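Local structure of trwC protein (Escherichia coli, 4PCB) at residues P91-L96 and F219-I224; T152-D157 and A267-V272. The protein is the TrwC relaxase of a plasmid, represented here by its relaxase part, which binds metal and DNA and probably nicks the strand passed on in conjugation. One frame throughout, in Å; residues are numbered along the deposited sequence.

Contact 1 (P91-L96 and F219-I224); sequences PKSVSL and FDLAHI. With nucleotides of chain B.
The carboxylate of Asp-220 meets Ser-93 through OD1, while OD2 makes a long, weak ion pair with Arg-212. A second flat group, the thymine base of DT21 in chain B, has Pro-91 lying over it, with CA 3.4 Å from C5 of that base. The third, the ring of Phe-219, packs on Ala-201 and Leu-204 of helix 189-206, while the backbone O of Phe-219 lies 3.7 Å from CB of Pro-91.

Pro-91 is the N-cap of helix 92-100, and the helix begins beside strand 219-221. Ser-93 stands at the centre: with chi1 at 57°, OG sits between its own backbone N and carbonyl carbon and faces the strand. There it accepts from Leu-221 N at 3.1 Å (153°) and donates to Asp-220 OD1; the modelled length of 2.3 Å for this last OG–OD1 bond is doubtfully short. Ser-93 N adds a weak bond to the same OD1. Further along the second segment, Ile-224 lays CG2 3.7 Å from Ser-93 CB, and Leu-96 CD1 extends this apolar patch.

Lys-92 leaves the helix on the DNA side. Bent at chi2 and chi3, its chain runs alongside the DT21 sugar, and NZ donates to OP1 of DT22 at 3.0 Å, as well as to Gln-159 and Pro-158. OD1 of Asp-220 receives both Ser-93 donors at a helix start, which probably favours a charged carboxylate, though the DT21 phosphate, with OP1 4.2 Å from Asp-220 OD2, would oppose this; the adjoining proline and lysine engage a base and a phosphate.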
loop_
_atom_site.group_PDB
_atom_site.type_symbol
_atom_site.label_atom_id
_atom_site.label_comp_id
_atom_site.label_asym_id
_atom_site.label_seq_id
_atom_site.Cartn_x
_atom_site.Cartn_y
_atom_site.Cartn_z
ATOM N N PRO A 91 4.062 8.345 -6.993
ATOM C CA PRO A 91 3.897 8.908 -8.343
ATOM C C PRO A 91 4.890 8.348 -9.348
ATOM O O PRO A 91 5.936 7.893 -8.926
ATOM C CB PRO A 91 4.112 10.411 -8.122
ATOM C CG PRO A 91 3.650 10.635 -6.684
ATOM C CD PRO A 91 4.064 9.385 -5.941
ATOM N N LYS A 92 4.590 8.388 -10.643
ATOM C CA LYS A 92 5.489 7.763 -11.602
ATOM C C LYS A 92 6.907 8.332 -11.601
ATOM O O LYS A 92 7.871 7.582 -11.473
ATOM C CB LYS A 92 4.907 7.892 -13.009
ATOM C CG LYS A 92 5.636 7.082 -14.087
ATOM C CD LYS A 92 5.750 5.614 -13.761
ATOM C CE LYS A 92 4.423 4.943 -13.760
ATOM N NZ LYS A 92 4.541 3.559 -13.251
ATOM N N SER A 93 7.029 9.650 -11.676
ATOM C CA SER A 93 8.320 10.308 -11.775
ATOM C C SER A 93 9.218 9.937 -10.613
ATOM O O SER A 93 10.461 9.921 -10.732
ATOM C CB SER A 93 8.137 11.814 -11.833
ATOM O OG SER A 93 7.422 12.254 -10.690
ATOM N N VAL A 94 8.596 9.673 -9.471
ATOM C CA VAL A 94 9.360 9.249 -8.318
ATOM C C VAL A 94 9.827 7.811 -8.510
ATOM O O VAL A 94 10.952 7.477 -8.140
ATOM C CB VAL A 94 8.562 9.405 -7.017
ATOM C CG1 VAL A 94 7.423 10.391 -7.195
ATOM C CG2 VAL A 94 8.019 8.093 -6.584
ATOM N N SER A 95 9.025 6.972 -9.160
ATOM C CA SER A 95 9.459 5.589 -9.353
ATOM C C SER A 95 10.677 5.505 -10.282
ATOM O O SER A 95 11.600 4.744 -10.025
ATOM C CB SER A 95 8.319 4.748 -9.913
ATOM O OG SER A 95 7.142 4.910 -9.155
ATOM N N LEU A 96 10.698 6.352 -11.305
ATOM C CA LEU A 96 11.738 6.366 -12.330
ATOM C C LEU A 96 13.095 6.843 -11.796
ATOM O O LEU A 96 14.136 6.296 -12.126
ATOM C CB LEU A 96 11.291 7.292 -13.448
ATOM C CG LEU A 96 9.843 7.093 -13.923
ATOM C CD1 LEU A 96 9.515 8.086 -15.042
ATOM C CD2 LEU A 96 9.570 5.664 -14.342
ATOM N N PHE A 219 2.013 15.643 -7.472
ATOM C CA PHE A 219 3.218 16.312 -7.939
ATOM C C PHE A 219 4.141 15.337 -8.648
ATOM O O PHE A 219 4.091 14.133 -8.407
ATOM C CB PHE A 219 3.959 16.927 -6.753
ATOM C CG PHE A 219 4.428 15.916 -5.747
ATOM C CD1 PHE A 219 3.576 15.459 -4.759
ATOM C CD2 PHE A 219 5.715 15.414 -5.798
ATOM C CE1 PHE A 219 4.000 14.526 -3.836
ATOM C CE2 PHE A 219 6.147 14.480 -4.877
ATOM C CZ PHE A 219 5.287 14.036 -3.895
ATOM N N ASP A 220 4.993 15.867 -9.515
ATOM C CA ASP A 220 5.987 15.054 -10.190
ATOM C C ASP A 220 7.300 15.827 -10.080
ATOM O O ASP A 220 7.305 17.017 -9.771
ATOM C CB ASP A 220 5.589 14.773 -11.647
ATOM C CG ASP A 220 4.751 13.484 -11.802
ATOM O OD1 ASP A 220 5.212 12.405 -11.390
ATOM O OD2 ASP A 220 3.627 13.539 -12.341
ATOM N N LEU A 221 8.414 15.176 -10.342
ATOM C CA LEU A 221 9.650 15.912 -10.321
ATOM C C LEU A 221 9.610 16.790 -11.570
ATOM O O LEU A 221 9.011 16.391 -12.568
ATOM C CB LEU A 221 10.863 14.977 -10.321
ATOM C CG LEU A 221 10.947 13.910 -9.219
ATOM C CD1 LEU A 221 12.294 13.155 -9.280
ATOM C CD2 LEU A 221 10.709 14.492 -7.816
ATOM N N ALA A 222 10.134 18.014 -11.484
ATOM C CA ALA A 222 10.061 18.969 -12.593
ATOM C C ALA A 222 10.878 18.546 -13.801
ATOM O O ALA A 222 10.536 18.890 -14.924
ATOM C CB ALA A 222 10.501 20.318 -12.147
ATOM N N HIS A 223 11.986 17.851 -13.576
ATOM C CA HIS A 223 12.825 17.409 -14.692
ATOM C C HIS A 223 12.150 16.279 -15.429
ATOM O O HIS A 223 12.520 15.953 -16.544
ATOM C CB HIS A 223 14.209 16.980 -14.207
ATOM C CG HIS A 223 15.134 18.128 -13.984
ATOM N ND1 HIS A 223 16.431 18.139 -14.460
ATOM C CD2 HIS A 223 14.944 19.324 -13.388
ATOM C CE1 HIS A 223 17.007 19.281 -14.134
ATOM N NE2 HIS A 223 16.119 20.021 -13.477
ATOM N N ILE A 224 11.149 15.686 -14.798
ATOM C CA ILE A 224 10.365 14.653 -15.439
ATOM C C ILE A 224 8.965 15.195 -15.642
ATOM O O ILE A 224 8.105 15.139 -14.759
ATOM C CB ILE A 224 10.318 13.368 -14.591
ATOM C CG1 ILE A 224 11.744 12.883 -14.288
ATOM C CG2 ILE A 224 9.447 12.300 -15.272
ATOM C CD1 ILE A 224 11.806 11.560 -13.535
ATOM P P DT B 21 -0.695 10.051 -13.312
ATOM O OP1 DT B 21 0.531 10.881 -13.262
ATOM O OP2 DT B 21 -1.707 10.293 -14.369
ATOM O "O5'" DT B 21 -0.244 8.525 -13.372
ATOM C "C5'" DT B 21 0.983 8.144 -14.021
ATOM C "C4'" DT B 21 1.590 6.941 -13.336
ATOM O "O4'" DT B 21 1.929 7.278 -11.970
ATOM C "C3'" DT B 21 0.670 5.724 -13.244
ATOM O "O3'" DT B 21 1.461 4.535 -13.295
ATOM C "C2'" DT B 21 0.063 5.865 -11.862
ATOM C "C1'" DT B 21 1.251 6.396 -11.083
ATOM N N1 DT B 21 0.913 7.142 -9.852
ATOM C C2 DT B 21 0.728 6.417 -8.698
ATOM O O2 DT B 21 0.824 5.201 -8.652
ATOM N N3 DT B 21 0.424 7.170 -7.591
ATOM C C4 DT B 21 0.292 8.543 -7.525
ATOM O O4 DT B 21 0.013 9.081 -6.458
ATOM C C5 DT B 21 0.500 9.242 -8.773
ATOM C C7 DT B 21 0.375 10.731 -8.801
ATOM C C6 DT B 21 0.793 8.516 -9.859
ATOM P P DT B 22 0.925 3.254 -14.080
ATOM O OP1 DT B 22 2.052 2.303 -14.220
ATOM O OP2 DT B 22 0.213 3.729 -15.292
ATOM O "O5'" DT B 22 -0.141 2.635 -13.072
ATOM C "C5'" DT B 22 0.260 1.657 -12.094
ATOM C "C4'" DT B 22 -0.914 1.224 -11.245
ATOM O "O4'" DT B 22 -1.919 2.260 -11.204
ATOM C "C3'" DT B 22 -1.631 -0.041 -11.729
ATOM O "O3'" DT B 22 -1.405 -1.140 -10.837
ATOM C "C2'" DT B 22 -3.106 0.336 -11.745
ATOM C "C1'" DT B 22 -3.157 1.628 -10.954
ATOM N N1 DT B 22 -4.243 2.550 -11.347
ATOM C C2 DT B 22 -5.480 2.345 -10.781
ATOM O O2 DT B 22 -5.705 1.455 -9.978
ATOM N N3 DT B 22 -6.449 3.227 -11.187
ATOM C C4 DT B 22 -6.309 4.266 -12.087
ATOM O O4 DT B 22 -7.272 4.978 -12.355
ATOM C C5 DT B 22 -4.986 4.421 -12.646
ATOM C C7 DT B 22 -4.738 5.520 -13.629
ATOM C C6 DT B 22 -4.034 3.564 -12.258
#

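Contact 2 (T152-D157 and A267-V272); sequences TSRERD and AKKTSV. With nucleotides of chain B.
Arg-154 is the first residue of 152-157 to touch 267-272, at Ala-267; just before it, Ser-153 meets the DNA of chain B. Ser-153 holds OG anti to its own N (chi1 -179°), 3.0 Å from OP1 of DG23, and makes a weak bond to O3' of DT22, so it sits at the linkage between the two nucleotides.

Arg-154 follows with its CB near the same OP1, then bends at chi2 and chi3 to lay its chain along Ala-267, CD coming 3.3 Å from Ala-267 N. The carbonyl oxygen of Ala-267 lies over one face of the guanidinium, 3.1 Å above its plane and shifted toward the rim, a position unsuited to a hydrogen bond. At the edge, in plane, stands Lys-269 NZ, modelled 2.9 Å from NH1: two donors of like charge, which should repel, in an arrangement that is probably strained or imprecise.

These residues belong to the loop joining strands 145-150 and 161-171, which carry the metal-binding His-150, His-161 and His-163 of the relaxase fold. The loop makes a type I turn from Ser-153 to Arg-156, closed by Arg-156 N to Ser-153 O at 2.8 Å.

Within that turn Glu-155 directs OE1 to the methyl of Ala-267, 3.5 Å away, and its carbonyl accepts from Lys-234. Arg-156 takes a left-handed backbone conformation and extends its chain toward 269-272. Val-272 CG2 covers one face of its guanidinium and lies 3.8 Å from CD, the two side chains running past each other in opposite directions. Lys-269 O is at the edge; the approach to Thr-270 O is too short to trust. Last comes Asp-157, which does not touch 267-272; its OD1 forms a salt bridge with Lys-234.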
loop_
_atom_site.group_PDB
_atom_site.type_symbol
_atom_site.label_atom_id
_atom_site.label_comp_id
_atom_site.label_asym_id
_atom_site.label_seq_id
_atom_site.Cartn_x
_atom_site.Cartn_y
_atom_site.Cartn_z
ATOM N N THR A 152 7.596 -2.977 -9.133
ATOM C CA THR A 152 7.017 -3.072 -10.468
ATOM C C THR A 152 5.489 -3.096 -10.467
ATOM O O THR A 152 4.856 -3.105 -9.414
ATOM C CB THR A 152 7.570 -4.294 -11.237
ATOM O OG1 THR A 152 7.400 -4.095 -12.644
ATOM C CG2 THR A 152 6.861 -5.573 -10.819
ATOM N N SER A 153 4.907 -3.099 -11.662
ATOM C CA SER A 153 3.463 -3.226 -11.821
ATOM C C SER A 153 3.137 -4.325 -12.828
ATOM O O SER A 153 4.019 -5.064 -13.255
ATOM C CB SER A 153 2.840 -1.903 -12.259
ATOM O OG SER A 153 1.436 -2.029 -12.387
ATOM N N ARG A 154 1.868 -4.427 -13.203
ATOM C CA ARG A 154 1.418 -5.478 -14.108
ATOM C C ARG A 154 2.105 -5.417 -15.470
ATOM O O ARG A 154 2.452 -6.448 -16.043
ATOM C CB ARG A 154 -0.106 -5.428 -14.269
ATOM C CG ARG A 154 -0.647 -6.178 -15.478
ATOM C CD ARG A 154 -1.794 -7.096 -15.097
ATOM N NE ARG A 154 -1.327 -8.442 -14.788
ATOM C CZ ARG A 154 -2.076 -9.386 -14.231
ATOM N NH1 ARG A 154 -1.560 -10.581 -13.987
ATOM N NH2 ARG A 154 -3.339 -9.136 -13.917
ATOM N N GLU A 155 2.293 -4.212 -15.992
ATOM C CA GLU A 155 2.902 -4.047 -17.300
ATOM C C GLU A 155 4.382 -3.796 -17.061
ATOM O O GLU A 155 5.116 -3.339 -17.945
ATOM C CB GLU A 155 2.234 -2.904 -18.046
ATOM C CG GLU A 155 1.962 -3.106 -19.528
ATOM C CD GLU A 155 1.169 -4.356 -19.873
ATOM O OE1 GLU A 155 0.205 -4.692 -19.157
ATOM O OE2 GLU A 155 1.498 -4.988 -20.897
ATOM N N ARG A 156 4.792 -4.183 -15.851
ATOM C CA ARG A 156 6.145 -4.034 -15.310
ATOM C C ARG A 156 6.804 -2.691 -15.599
ATOM O O ARG A 156 7.964 -2.605 -16.027
ATOM C CB ARG A 156 7.039 -5.216 -15.720
ATOM C CG ARG A 156 6.877 -6.311 -14.655
ATOM C CD ARG A 156 8.080 -7.213 -14.467
ATOM N NE ARG A 156 7.740 -8.356 -13.616
ATOM C CZ ARG A 156 7.109 -9.454 -14.031
ATOM N NH1 ARG A 156 6.750 -9.604 -15.304
ATOM N NH2 ARG A 156 6.846 -10.423 -13.166
ATOM N N ASP A 157 6.042 -1.634 -15.346
ATOM C CA ASP A 157 6.567 -0.285 -15.383
ATOM C C ASP A 157 7.172 -0.015 -14.021
ATOM O O ASP A 157 6.648 -0.496 -13.011
ATOM C CB ASP A 157 5.446 0.720 -15.642
ATOM C CG ASP A 157 4.906 0.643 -17.053
ATOM O OD1 ASP A 157 5.684 0.863 -18.001
ATOM O OD2 ASP A 157 3.699 0.373 -17.209
ATOM N N ALA A 267 -2.349 -8.571 -17.957
ATOM C CA ALA A 267 -1.318 -9.131 -18.831
ATOM C C ALA A 267 -0.843 -10.460 -18.244
ATOM O O ALA A 267 -1.439 -10.993 -17.298
ATOM C CB ALA A 267 -0.141 -8.159 -18.999
ATOM N N LYS A 268 0.233 -10.989 -18.813
ATOM C CA LYS A 268 0.872 -12.205 -18.331
ATOM C C LYS A 268 1.955 -11.831 -17.324
ATOM O O LYS A 268 2.861 -11.050 -17.632
ATOM C CB LYS A 268 1.435 -13.026 -19.505
ATOM C CG LYS A 268 0.354 -13.424 -20.541
ATOM C CD LYS A 268 0.879 -14.234 -21.736
ATOM C CE LYS A 268 1.897 -13.451 -22.551
ATOM N NZ LYS A 268 1.240 -12.304 -23.251
ATOM N N LYS A 269 1.899 -12.418 -16.135
ATOM C CA LYS A 269 2.835 -12.076 -15.059
ATOM C C LYS A 269 4.200 -12.720 -15.292
ATOM O O LYS A 269 4.798 -13.262 -14.353
ATOM C CB LYS A 269 2.278 -12.495 -13.687
ATOM C CG LYS A 269 1.161 -11.595 -13.162
ATOM C CD LYS A 269 0.572 -12.077 -11.835
ATOM C CE LYS A 269 -0.140 -13.414 -12.026
ATOM N NZ LYS A 269 -1.245 -13.358 -13.045
ATOM N N THR A 270 4.654 -12.713 -16.551
ATOM C CA THR A 270 5.894 -13.384 -16.939
ATOM C C THR A 270 7.046 -12.986 -16.011
ATOM O O THR A 270 7.426 -11.813 -15.888
ATOM C CB THR A 270 6.251 -13.095 -18.440
ATOM O OG1 THR A 270 7.314 -13.952 -18.878
ATOM C CG2 THR A 270 6.563 -11.609 -18.724
ATOM N N SER A 271 7.583 -13.987 -15.323
ATOM C CA SER A 271 8.643 -13.745 -14.359
ATOM C C SER A 271 9.904 -13.482 -15.150
ATOM O O SER A 271 10.397 -14.357 -15.868
ATOM C CB SER A 271 8.811 -14.933 -13.408
ATOM O OG SER A 271 9.294 -14.514 -12.140
ATOM N N VAL A 272 10.435 -12.280 -15.019
ATOM C CA VAL A 272 11.557 -11.891 -15.847
ATOM C C VAL A 272 12.777 -11.516 -15.024
ATOM O O VAL A 272 12.660 -11.209 -13.835
ATOM C CB VAL A 272 11.179 -10.708 -16.725
ATOM C CG1 VAL A 272 10.141 -11.124 -17.745
ATOM C CG2 VAL A 272 10.663 -9.569 -15.857
ATOM P P DG B 23 -1.964 -2.588 -11.211
ATOM O OP1 DG B 23 -1.422 -2.953 -12.542
ATOM O OP2 DG B 23 -3.429 -2.578 -10.991
ATOM O "O5'" DG B 23 -1.308 -3.531 -10.110
ATOM C "C5'" DG B 23 -2.107 -4.112 -9.062
ATOM C "C4'" DG B 23 -1.427 -3.911 -7.730
ATOM O "O4'" DG B 23 -1.154 -2.502 -7.542
ATOM C "C3'" DG B 23 -2.249 -4.333 -6.513
ATOM O "O3'" DG B 23 -1.949 -5.684 -6.147
ATOM C "C2'" DG B 23 -1.788 -3.359 -5.446
ATOM C "C1'" DG B 23 -1.584 -2.087 -6.253
ATOM N N9 DG B 23 -2.798 -1.296 -6.419
ATOM C C8 DG B 23 -4.081 -1.689 -6.128
ATOM N N7 DG B 23 -4.969 -0.767 -6.377
ATOM C C5 DG B 23 -4.227 0.305 -6.856
ATOM C C6 DG B 23 -4.643 1.590 -7.289
ATOM O O6 DG B 23 -5.789 2.055 -7.337
ATOM N N1 DG B 23 -3.564 2.365 -7.697
ATOM C C2 DG B 23 -2.253 1.959 -7.692
ATOM N N2 DG B 23 -1.354 2.856 -8.124
ATOM N N3 DG B 23 -1.851 0.763 -7.292
ATOM C C4 DG B 23 -2.884 -0.006 -6.891
ATOM P P DT B 22 0.925 3.254 -14.080
ATOM O OP1 DT B 22 2.052 2.303 -14.220
ATOM O OP2 DT B 22 0.213 3.729 -15.292
ATOM O "O5'" DT B 22 -0.141 2.635 -13.072
ATOM C "C5'" DT B 22 0.260 1.657 -12.094
ATOM C "C4'" DT B 22 -0.914 1.224 -11.245
ATOM O "O4'" DT B 22 -1.919 2.260 -11.204
ATOM C "C3'" DT B 22 -1.631 -0.041 -11.729
ATOM O "O3'" DT B 22 -1.405 -1.140 -10.837
ATOM C "C2'" DT B 22 -3.106 0.336 -11.745
ATOM C "C1'" DT B 22 -3.157 1.628 -10.954
ATOM N N1 DT B 22 -4.243 2.550 -11.347
ATOM C C2 DT B 22 -5.480 2.345 -10.781
ATOM O O2 DT B 22 -5.705 1.455 -9.978
ATOM N N3 DT B 22 -6.449 3.227 -11.187
ATOM C C4 DT B 22 -6.309 4.266 -12.087
ATOM O O4 DT B 22 -7.272 4.978 -12.355
ATOM C C5 DT B 22 -4.986 4.421 -12.646
ATOM C C7 DT B 22 -4.738 5.520 -13.629
ATOM C C6 DT B 22 -4.034 3.564 -12.258
#

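In the fold
Contacts 1 and 2 have centres 21 Å apart, yet they touch where Lys-92 NZ packs against Asp-157 CB, 3.8 Å away. Their segments alternate along the chain: 91-96, 152-157, 219-224, 267-272. Both first segments leave the same antiparallel sheet, since helix 92-100 follows strand 81-89 and the loop at 152-157 joins strands 145-150 and 161-171, the last of which pairs with the other two. The second segments come from the later, more helical part of the chain, one buried against the helix start and one at the surface. The two first segments together line consecutive nucleotides, DT21 to DG23 of chain B, beside the metal-binding histidines, consistent with positioning a DNA strand for the relaxase.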